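Local coordinates for uncharacterized protein (Bacteroides ovatus CL02T12C04, PDB 6PTM) that probably hydrolyses carrageenan-derived chains from their ends, as an exo-carrageenase of glycoside hydrolase family 42, at residues 78-89 / 116-127. Residues are numbered along the deposited sequence; the frame is centred on the assembly and turned at random.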
loop_
_atom_site.group_PDB
_atom_site.type_symbol
_atom_site.label_atom_id
_atom_site.label_comp_id
_atom_site.label_asym_id
_atom_site.label_seq_id
_atom_site.Cartn_x
_atom_site.Cartn_y
_atom_site.Cartn_z
ATOM N N ALA A 78 1.501 24.054 -13.913
ATOM C CA ALA A 78 1.504 25.500 -13.660
ATOM C C ALA A 78 0.290 26.103 -14.367
ATOM O O ALA A 78 -0.491 26.825 -13.697
ATOM C CB ALA A 78 2.815 26.084 -14.115
ATOM N N GLU A 79 0.077 25.750 -15.641
ATOM C CA GLU A 79 -1.069 26.273 -16.445
ATOM C C GLU A 79 -2.368 25.941 -15.726
ATOM O O GLU A 79 -3.207 26.807 -15.633
ATOM C CB GLU A 79 -1.090 25.678 -17.847
ATOM C CG GLU A 79 0.061 26.168 -18.675
ATOM C CD GLU A 79 0.223 25.371 -19.946
ATOM O OE1 GLU A 79 -0.342 24.292 -20.040
ATOM O OE2 GLU A 79 0.971 25.815 -20.786
ATOM N N ILE A 80 -2.489 24.734 -15.176
ATOM C CA ILE A 80 -3.740 24.297 -14.495
ATOM C C ILE A 80 -3.929 25.123 -13.219
ATOM O O ILE A 80 -5.041 25.605 -12.990
ATOM C CB ILE A 80 -3.727 22.783 -14.215
ATOM C CG1 ILE A 80 -3.845 21.996 -15.533
ATOM C CG2 ILE A 80 -4.831 22.412 -13.232
ATOM C CD1 ILE A 80 -3.642 20.504 -15.377
ATOM N N PHE A 81 -2.880 25.271 -12.419
ATOM C CA PHE A 81 -3.010 25.869 -11.069
ATOM C C PHE A 81 -3.094 27.385 -11.183
ATOM O O PHE A 81 -3.483 27.997 -10.187
ATOM C CB PHE A 81 -1.889 25.434 -10.131
ATOM C CG PHE A 81 -2.262 24.175 -9.390
ATOM C CD1 PHE A 81 -2.006 22.927 -9.940
ATOM C CD2 PHE A 81 -2.914 24.250 -8.172
ATOM C CE1 PHE A 81 -2.345 21.779 -9.241
ATOM C CE2 PHE A 81 -3.259 23.103 -7.480
ATOM C CZ PHE A 81 -2.983 21.875 -8.022
ATOM N N MET A 82 -2.717 27.966 -12.314
ATOM C CA MET A 82 -2.951 29.418 -12.494
ATOM C C MET A 82 -4.475 29.591 -12.530
ATOM O O MET A 82 -4.978 30.520 -11.887
ATOM C CB MET A 82 -2.305 29.982 -13.761
ATOM C CG MET A 82 -0.798 30.113 -13.666
ATOM S SD MET A 82 -0.266 31.236 -12.339
ATOM C CE MET A 82 -0.633 32.807 -13.131
ATOM N N GLY A 83 -5.186 28.728 -13.254
ATOM C CA GLY A 83 -6.654 28.826 -13.314
ATOM C C GLY A 83 -7.275 28.514 -11.965
ATOM O O GLY A 83 -8.280 29.177 -11.584
ATOM N N TYR A 84 -6.697 27.561 -11.225
ATOM C CA TYR A 84 -7.224 27.217 -9.883
ATOM C C TYR A 84 -7.022 28.411 -8.938
ATOM O O TYR A 84 -7.953 28.719 -8.167
ATOM C CB TYR A 84 -6.574 25.938 -9.359
ATOM C CG TYR A 84 -6.965 24.676 -10.086
ATOM C CD1 TYR A 84 -7.916 24.659 -11.093
ATOM C CD2 TYR A 84 -6.401 23.461 -9.725
ATOM C CE1 TYR A 84 -8.280 23.484 -11.730
ATOM C CE2 TYR A 84 -6.745 22.275 -10.356
ATOM C CZ TYR A 84 -7.702 22.274 -11.348
ATOM O OH TYR A 84 -8.056 21.098 -11.955
ATOM N N ALA A 85 -5.852 29.063 -8.990
ATOM C CA ALA A 85 -5.537 30.233 -8.157
ATOM C C ALA A 85 -6.509 31.379 -8.508
ATOM O O ALA A 85 -6.947 32.069 -7.579
ATOM C CB ALA A 85 -4.112 30.655 -8.345
ATOM N N LYS A 86 -6.828 31.564 -9.785
ATOM C CA LYS A 86 -7.788 32.603 -10.248
ATOM C C LYS A 86 -9.166 32.275 -9.664
ATOM O O LYS A 86 -9.799 33.162 -9.118
ATOM C CB LYS A 86 -7.833 32.674 -11.783
ATOM C CG LYS A 86 -8.570 33.880 -12.353
ATOM C CD LYS A 86 -8.215 35.167 -11.629
ATOM C CE LYS A 86 -8.075 36.379 -12.514
ATOM N NZ LYS A 86 -6.899 37.170 -12.079
ATOM N N TRP A 87 -9.610 31.025 -9.742
ATOM C CA TRP A 87 -10.833 30.592 -9.029
ATOM C C TRP A 87 -10.700 30.932 -7.548
ATOM O O TRP A 87 -11.614 31.577 -7.017
ATOM C CB TRP A 87 -11.137 29.115 -9.226
ATOM C CG TRP A 87 -12.525 28.798 -8.790
ATOM C CD1 TRP A 87 -13.653 28.886 -9.547
ATOM C CD2 TRP A 87 -12.945 28.424 -7.466
ATOM N NE1 TRP A 87 -14.746 28.542 -8.796
ATOM C CE2 TRP A 87 -14.346 28.261 -7.514
ATOM C CE3 TRP A 87 -12.279 28.194 -6.262
ATOM C CZ2 TRP A 87 -15.091 27.870 -6.399
ATOM C CZ3 TRP A 87 -13.004 27.779 -5.169
ATOM C CH2 TRP A 87 -14.397 27.636 -5.236
ATOM N N ASP A 88 -9.574 30.619 -6.919
ATOM C CA ASP A 88 -9.447 30.843 -5.464
ATOM C C ASP A 88 -9.595 32.353 -5.185
ATOM O O ASP A 88 -10.264 32.731 -4.210
ATOM C CB ASP A 88 -8.169 30.220 -4.887
ATOM C CG ASP A 88 -8.094 28.697 -4.997
ATOM O OD1 ASP A 88 -9.163 28.061 -4.915
ATOM O OD2 ASP A 88 -6.955 28.146 -5.160
ATOM N N GLU A 89 -8.947 33.184 -5.979
ATOM C CA GLU A 89 -8.938 34.659 -5.798
ATOM C C GLU A 89 -10.383 35.166 -5.889
ATOM O O GLU A 89 -10.708 36.061 -5.148
ATOM C CB GLU A 89 -8.031 35.284 -6.858
ATOM C CG GLU A 89 -7.892 36.788 -6.771
ATOM C CD GLU A 89 -7.359 37.362 -8.074
ATOM O OE1 GLU A 89 -6.507 36.724 -8.729
ATOM O OE2 GLU A 89 -7.837 38.426 -8.466
ATOM N N LEU A 116 -4.110 31.930 -0.007
ATOM C CA LEU A 116 -4.047 30.705 -0.855
ATOM C C LEU A 116 -3.690 31.038 -2.304
ATOM O O LEU A 116 -2.781 30.405 -2.865
ATOM C CB LEU A 116 -5.368 29.929 -0.738
ATOM C CG LEU A 116 -5.524 28.752 -1.705
ATOM C CD1 LEU A 116 -4.441 27.711 -1.443
ATOM C CD2 LEU A 116 -6.920 28.127 -1.611
ATOM N N PRO A 117 -4.345 32.022 -2.983
ATOM C CA PRO A 117 -4.039 32.286 -4.387
ATOM C C PRO A 117 -2.568 32.635 -4.636
ATOM O O PRO A 117 -1.963 32.056 -5.532
ATOM C CB PRO A 117 -5.005 33.415 -4.807
ATOM C CG PRO A 117 -6.116 33.320 -3.770
ATOM C CD PRO A 117 -5.418 32.897 -2.488
ATOM N N ASP A 118 -1.988 33.528 -3.842
ATOM C CA ASP A 118 -0.559 33.894 -4.018
ATOM C C ASP A 118 0.361 32.762 -3.546
ATOM O O ASP A 118 1.505 32.742 -4.015
ATOM C CB ASP A 118 -0.216 35.225 -3.360
ATOM C CG ASP A 118 -0.690 36.392 -4.213
ATOM O OD1 ASP A 118 -1.062 36.185 -5.413
ATOM O OD2 ASP A 118 -0.693 37.475 -3.674
ATOM N N PHE A 119 -0.075 31.902 -2.629
ATOM C CA PHE A 119 0.736 30.734 -2.205
ATOM C C PHE A 119 0.876 29.814 -3.428
ATOM O O PHE A 119 2.007 29.441 -3.841
ATOM C CB PHE A 119 0.119 30.034 -0.991
ATOM C CG PHE A 119 0.686 28.654 -0.787
ATOM C CD1 PHE A 119 1.965 28.501 -0.281
ATOM C CD2 PHE A 119 -0.011 27.523 -1.213
ATOM C CE1 PHE A 119 2.522 27.228 -0.139
ATOM C CE2 PHE A 119 0.542 26.260 -1.076
ATOM C CZ PHE A 119 1.810 26.115 -0.548
ATOM N N GLU A 120 -0.245 29.561 -4.097
ATOM C CA GLU A 120 -0.273 28.731 -5.313
ATOM C C GLU A 120 0.591 29.383 -6.391
ATOM O O GLU A 120 1.347 28.634 -7.030
ATOM C CB GLU A 120 -1.699 28.474 -5.767
ATOM C CG GLU A 120 -2.421 27.583 -4.785
ATOM C CD GLU A 120 -3.902 27.495 -5.078
ATOM O OE1 GLU A 120 -4.521 28.578 -5.209
ATOM O OE2 GLU A 120 -4.434 26.340 -5.176
ATOM N N ARG A 121 0.518 30.705 -6.571
ATOM C CA ARG A 121 1.338 31.359 -7.613
ATOM C C ARG A 121 2.817 31.280 -7.208
ATOM O O ARG A 121 3.668 31.086 -8.097
ATOM C CB ARG A 121 0.814 32.777 -7.858
ATOM C CG ARG A 121 -0.519 32.812 -8.575
ATOM C CD ARG A 121 -1.261 34.119 -8.291
ATOM N NE ARG A 121 -2.568 34.146 -8.912
ATOM C CZ ARG A 121 -3.607 34.826 -8.453
ATOM N NH1 ARG A 121 -3.503 35.534 -7.353
ATOM N NH2 ARG A 121 -4.765 34.744 -9.072
ATOM N N GLN A 122 3.118 31.406 -5.917
ATOM C CA GLN A 122 4.520 31.370 -5.455
ATOM C C GLN A 122 5.064 29.952 -5.657
ATOM O O GLN A 122 6.262 29.822 -6.053
ATOM C CB GLN A 122 4.655 31.853 -4.010
ATOM C CG GLN A 122 6.109 31.941 -3.574
ATOM C CD GLN A 122 6.923 32.918 -4.398
ATOM O OE1 GLN A 122 6.457 33.979 -4.815
ATOM N NE2 GLN A 122 8.174 32.576 -4.619
ATOM N N GLU A 123 4.242 28.924 -5.393
ATOM C CA GLU A 123 4.634 27.515 -5.644
ATOM C C GLU A 123 4.918 27.359 -7.139
ATOM O O GLU A 123 5.894 26.719 -7.468
ATOM C CB GLU A 123 3.554 26.558 -5.155
ATOM C CG GLU A 123 3.483 26.527 -3.649
ATOM C CD GLU A 123 4.698 25.901 -3.012
ATOM O OE1 GLU A 123 4.903 24.673 -3.208
ATOM O OE2 GLU A 123 5.426 26.633 -2.302
ATOM N N ILE A 124 4.098 27.946 -8.013
ATOM C CA ILE A 124 4.334 27.870 -9.485
ATOM C C ILE A 124 5.679 28.547 -9.826
ATOM O O ILE A 124 6.414 27.987 -10.634
ATOM C CB ILE A 124 3.149 28.481 -10.238
ATOM C CG1 ILE A 124 1.888 27.621 -10.058
ATOM C CG2 ILE A 124 3.514 28.713 -11.694
ATOM C CD1 ILE A 124 0.598 28.286 -10.513
ATOM N N ILE A 125 6.005 29.676 -9.193
ATOM C CA ILE A 125 7.256 30.460 -9.462
ATOM C C ILE A 125 8.465 29.601 -9.054
ATOM O O ILE A 125 9.421 29.491 -9.868
ATOM C CB ILE A 125 7.222 31.828 -8.755
ATOM C CG1 ILE A 125 6.165 32.760 -9.372
ATOM C CG2 ILE A 125 8.608 32.485 -8.735
ATOM C CD1 ILE A 125 5.743 33.913 -8.450
ATOM N N GLU A 126 8.406 28.965 -7.880
ATOM C CA GLU A 126 9.496 28.067 -7.407
ATOM C C GLU A 126 9.660 26.933 -8.422
ATOM O O GLU A 126 10.805 26.613 -8.812
ATOM C CB GLU A 126 9.183 27.453 -6.043
ATOM C CG GLU A 126 8.901 28.463 -4.950
ATOM C CD GLU A 126 10.104 29.228 -4.442
ATOM O OE1 GLU A 126 11.236 28.828 -4.771
ATOM O OE2 GLU A 126 9.900 30.226 -3.715
ATOM N N MET A 127 8.542 26.354 -8.858
ATOM C CA MET A 127 8.533 25.187 -9.764
ATOM C C MET A 127 9.083 25.587 -11.140
ATOM O O MET A 127 9.851 24.808 -11.743
ATOM C CB MET A 127 7.105 24.650 -9.875
ATOM C CG MET A 127 6.966 23.504 -10.833
ATOM S SD MET A 127 5.417 22.575 -10.589
ATOM C CE MET A 127 4.221 23.820 -11.075
HETATM O O HOH W 1 -3.931 33.161 -11.265
#
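Ala85 against Pro117 and Ile124 against Ala78 mark a close antiparallel helix pair in the helical N-terminal region: segments 78-89 and 116-127, on helices 69-90 and 109-139, run 8.5 Å apart, axis to axis, with 165° between their directions. At one end the contact is apolar: Ile124 points CG2 at Ala78 CB (3.6 Å), while its CD1 reaches between Phe81 CB and Met82 SD. Met82, bent at chi2 and chi3, turns its sulfur back onto that methyl, and helix 44-63 packs against the same side chain. Arg121 lies as a knob among Met82, Ala85, Lys86 and Glu89, its chain extended from CG to NE. Its NH2 gives a 2.7 Å salt-bridge hydrogen bond to Glu89 OE1, met nearly along the C-O axis, and binds a water 2.8 Å away that also donates to Met82 O; NH1 holds Asp118 OD1 in the guanidinium plane. On another flank the carboxylates of Asp88 and Glu120 are nearly coplanar, and Asp88 OD2 lies 2.5 Å from Glu120 OE1, so one acid is probably protonated. Arg511, from a loop, forms salt bridges to both. The apolar end thus gives way to two charged groupings, around Arg121 and the Asp88-Glu120 pair, whose remaining negative charge Arg511 probably balances.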